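Local coordinates for protein histidine acid phosphatase (Bifidobacterium longum subsp. infantis, PDB 6RXE) that probably removes phosphate groups from inositol hexakisphosphate and related phosphate esters, as a histidine acid phosphatase of the MINPP1 subfamily, at residues H45-L50 / A315-N320. Numbering follows the deposited sequence.
With IHS (D-myo-inositol-hexasulphate), chain C.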
loop_
_atom_site.group_PDB
_atom_site.type_symbol
_atom_site.label_atom_id
_atom_site.label_comp_id
_atom_site.label_asym_id
_atom_site.label_seq_id
_atom_site.Cartn_x
_atom_site.Cartn_y
_atom_site.Cartn_z
ATOM N N HIS A 45 -0.825 4.184 -4.483
ATOM C CA HIS A 45 -1.886 4.179 -5.478
ATOM C C HIS A 45 -3.245 4.093 -4.790
ATOM O O HIS A 45 -3.373 3.560 -3.682
ATOM C CB HIS A 45 -1.705 2.996 -6.430
ATOM C CG HIS A 45 -1.835 1.667 -5.753
ATOM N ND1 HIS A 45 -3.052 1.144 -5.367
ATOM C CD2 HIS A 45 -0.899 0.764 -5.375
ATOM C CE1 HIS A 45 -2.860 -0.027 -4.783
ATOM N NE2 HIS A 45 -1.563 -0.282 -4.777
ATOM N N GLY A 46 -4.266 4.629 -5.448
ATOM C CA GLY A 46 -5.619 4.520 -4.943
ATOM C C GLY A 46 -6.179 3.116 -5.124
ATOM O O GLY A 46 -5.511 2.197 -5.602
ATOM N N SER A 47 -7.450 2.964 -4.733
ATOM C CA SER A 47 -8.126 1.670 -4.798
ATOM C C SER A 47 -7.922 1.006 -6.153
ATOM O O SER A 47 -7.971 1.658 -7.201
ATOM C CB SER A 47 -9.625 1.833 -4.526
ATOM O OG SER A 47 -9.871 2.147 -3.165
ATOM N N ARG A 48 -7.682 -0.303 -6.118
ATOM C CA ARG A 48 -7.377 -1.108 -7.289
ATOM C C ARG A 48 -8.188 -2.392 -7.237
ATOM O O ARG A 48 -8.759 -2.755 -6.204
ATOM C CB ARG A 48 -5.885 -1.464 -7.358
ATOM C CG ARG A 48 -5.384 -2.234 -6.130
ATOM C CD ARG A 48 -4.101 -3.006 -6.435
ATOM N NE ARG A 48 -3.491 -3.573 -5.234
ATOM C CZ ARG A 48 -3.874 -4.714 -4.663
ATOM N NH1 ARG A 48 -3.257 -5.149 -3.572
ATOM N NH2 ARG A 48 -4.875 -5.416 -5.178
ATOM N N GLY A 49 -8.213 -3.100 -8.359
ATOM C CA GLY A 49 -8.709 -4.456 -8.373
ATOM C C GLY A 49 -7.670 -5.405 -7.813
ATOM O O GLY A 49 -6.655 -5.002 -7.240
ATOM N N LEU A 50 -7.938 -6.696 -7.979
ATOM C CA LEU A 50 -6.926 -7.696 -7.674
ATOM C C LEU A 50 -5.646 -7.396 -8.449
ATOM O O LEU A 50 -5.689 -6.951 -9.599
ATOM C CB LEU A 50 -7.447 -9.087 -8.030
ATOM C CG LEU A 50 -8.561 -9.647 -7.145
ATOM C CD1 LEU A 50 -9.083 -10.936 -7.741
ATOM C CD2 LEU A 50 -8.060 -9.875 -5.722
ATOM N N ALA A 315 -13.256 -6.482 -2.657
ATOM C CA ALA A 315 -14.558 -6.010 -3.124
ATOM C C ALA A 315 -14.875 -4.610 -2.605
ATOM O O ALA A 315 -15.598 -3.853 -3.265
ATOM C CB ALA A 315 -15.655 -6.995 -2.715
ATOM N N ALA A 316 -14.337 -4.241 -1.439
ATOM C CA ALA A 316 -14.538 -2.895 -0.909
ATOM C C ALA A 316 -13.898 -1.821 -1.781
ATOM O O ALA A 316 -14.277 -0.647 -1.679
ATOM C CB ALA A 316 -13.981 -2.805 0.512
ATOM N N ASP A 317 -12.938 -2.191 -2.630
ATOM C CA ASP A 317 -12.266 -1.267 -3.536
ATOM C C ASP A 317 -12.794 -1.351 -4.957
ATOM O O ASP A 317 -12.229 -0.716 -5.855
ATOM C CB ASP A 317 -10.762 -1.535 -3.546
ATOM C CG ASP A 317 -10.126 -1.300 -2.207
ATOM O OD1 ASP A 317 -10.069 -0.129 -1.765
ATOM O OD2 ASP A 317 -9.693 -2.297 -1.595
ATOM N N MET A 318 -13.856 -2.119 -5.187
ATOM C CA MET A 318 -14.341 -2.369 -6.538
ATOM C C MET A 318 -15.814 -2.009 -6.680
ATOM O O MET A 318 -16.531 -2.626 -7.473
ATOM C CB MET A 318 -14.102 -3.828 -6.924
ATOM C CG MET A 318 -12.632 -4.178 -7.065
ATOM S SD MET A 318 -12.408 -5.817 -7.768
ATOM C CE MET A 318 -12.785 -5.488 -9.491
ATOM N N HIS A 319 -16.272 -1.008 -5.919
ATOM C CA HIS A 319 -17.682 -0.620 -5.927
ATOM C C HIS A 319 -18.175 -0.329 -7.337
ATOM O O HIS A 319 -19.193 -0.875 -7.780
ATOM C CB HIS A 319 -17.902 0.613 -5.050
ATOM C CG HIS A 319 -17.720 0.368 -3.584
ATOM N ND1 HIS A 319 -17.824 -0.883 -3.016
ATOM C CD2 HIS A 319 -17.474 1.226 -2.564
ATOM C CE1 HIS A 319 -17.628 -0.789 -1.711
ATOM N NE2 HIS A 319 -17.412 0.479 -1.412
ATOM N N ASN A 320 -17.462 0.546 -8.053
ATOM C CA ASN A 320 -17.928 1.008 -9.355
ATOM C C ASN A 320 -17.846 -0.074 -10.417
ATOM O O ASN A 320 -18.522 0.034 -11.443
ATOM C CB ASN A 320 -17.127 2.234 -9.796
ATOM C CG ASN A 320 -17.214 3.376 -8.794
ATOM O OD1 ASN A 320 -17.995 3.326 -7.844
ATOM N ND2 ASN A 320 -16.420 4.416 -9.013
HETATM C C1 IHS C . 1.664 -7.959 -3.075
HETATM O O1 IHS C . 1.528 -9.357 -3.274
HETATM S S1 IHS C . 2.134 -10.242 -2.211
HETATM C C2 IHS C . 0.355 -7.425 -2.560
HETATM O O2 IHS C . 1.769 -9.749 -0.856
HETATM S S2 IHS C . -1.862 -8.601 -3.062
HETATM C C3 IHS C . 0.452 -5.908 -2.349
HETATM O O3 IHS C . 1.707 -11.660 -2.408
HETATM S S3 IHS C . -0.997 -5.222 -0.440
HETATM C C4 IHS C . 0.895 -5.162 -3.599
HETATM O O4 IHS C . 3.647 -10.355 -2.386
HETATM S S4 IHS C . 0.340 -2.651 -3.820
HETATM C C5 IHS C . 2.137 -5.774 -4.241
HETATM S S5 IHS C . 3.631 -4.410 -5.795
HETATM C C6 IHS C . 2.052 -7.280 -4.395
HETATM S S6 IHS C . 3.335 -8.529 -6.105
HETATM O O12 IHS C . -0.660 -7.734 -3.507
HETATM O O13 IHS C . -0.795 -5.407 -1.935
HETATM O O14 IHS C . 1.205 -3.773 -3.224
HETATM O O15 IHS C . 2.321 -5.192 -5.552
HETATM O O16 IHS C . 3.298 -7.748 -4.826
HETATM O O22 IHS C . -1.498 -9.609 -2.008
HETATM O O23 IHS C . -1.185 -6.569 0.258
HETATM O O24 IHS C . 0.432 -1.431 -2.921
HETATM O O25 IHS C . 4.768 -5.339 -6.113
HETATM O O26 IHS C . 3.154 -7.632 -7.301
HETATM O O32 IHS C . -2.472 -9.287 -4.276
HETATM O O33 IHS C . 0.141 -4.444 0.182
HETATM O O34 IHS C . -1.101 -3.064 -4.012
HETATM O O35 IHS C . 3.951 -3.519 -4.645
HETATM O O36 IHS C . 2.308 -9.646 -6.111
HETATM O O42 IHS C . -2.887 -7.775 -2.325
HETATM O O43 IHS C . -2.195 -4.301 -0.184
HETATM O O44 IHS C . 0.741 -2.342 -5.232
HETATM O O45 IHS C . 3.537 -3.619 -7.051
HETATM O O46 IHS C . 4.624 -9.313 -6.202
#
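Ser47 reaches across to Asp317 with its hydroxyl, and Ser47 OG donates to Asp317 OD1 at 2.7 Å. The carboxylate takes this bond on its anti side, with OG 23° out of the carboxylate plane. Gln107 also hydrogen-bonds Ser47 OG, so the buried hydroxyl is gripped from two residues. This is the tight end of the contact: Asp317 CB lies 3.7 Å from Ser47 CB and 3.5 Å from Arg48 O, a carbonyl buried here with no polar partner. Toward Met318 the fit slackens to van der Waals touch. With chi2 extended (-171°), Met318 SD lies 4.0 Å from Gly49 CA, and beyond it His319 and Asn320 run out to the exposed side.

The 45-50 segment turns its other side to the inositol hexasulphate, a sulphated analogue of phytate. His45 and Arg48 belong to the RHGxR motif of this family, which Arg44 opens and whose histidine is the nucleophile in relatives, and probably here. His45 NE2 donates to sulphate oxygen O34, while ND1 bonds Gly46 O almost straight (173°) and in the ring plane, fixing the ring's rotation. The Arg48 side chain leaves the backbone away from 315-320, and its chain, extended from CG to NE, brings NE within 2.7 Å of the same O34; NH1 bonds O42 of another sulphate. NH2 is tied back to Gly49 O, 2.8 Å away, which steadies the guanidinium. A leucine in place of Arg48 would probably leave O34 to His45 alone among the two segments, O42 without its NH1 donor and Gly49 O without its mate.

Around the pair, Arg142 of helix 141-157 touches His45 and Arg48, and Ile314 of helix 301-315 packs on Arg48. Gln103 holds the turn after helix 301-315, while Thr101 bonds both that turn, at Asp317 O, and the loop between strand 35-44 and helix 55-68, at Ser47.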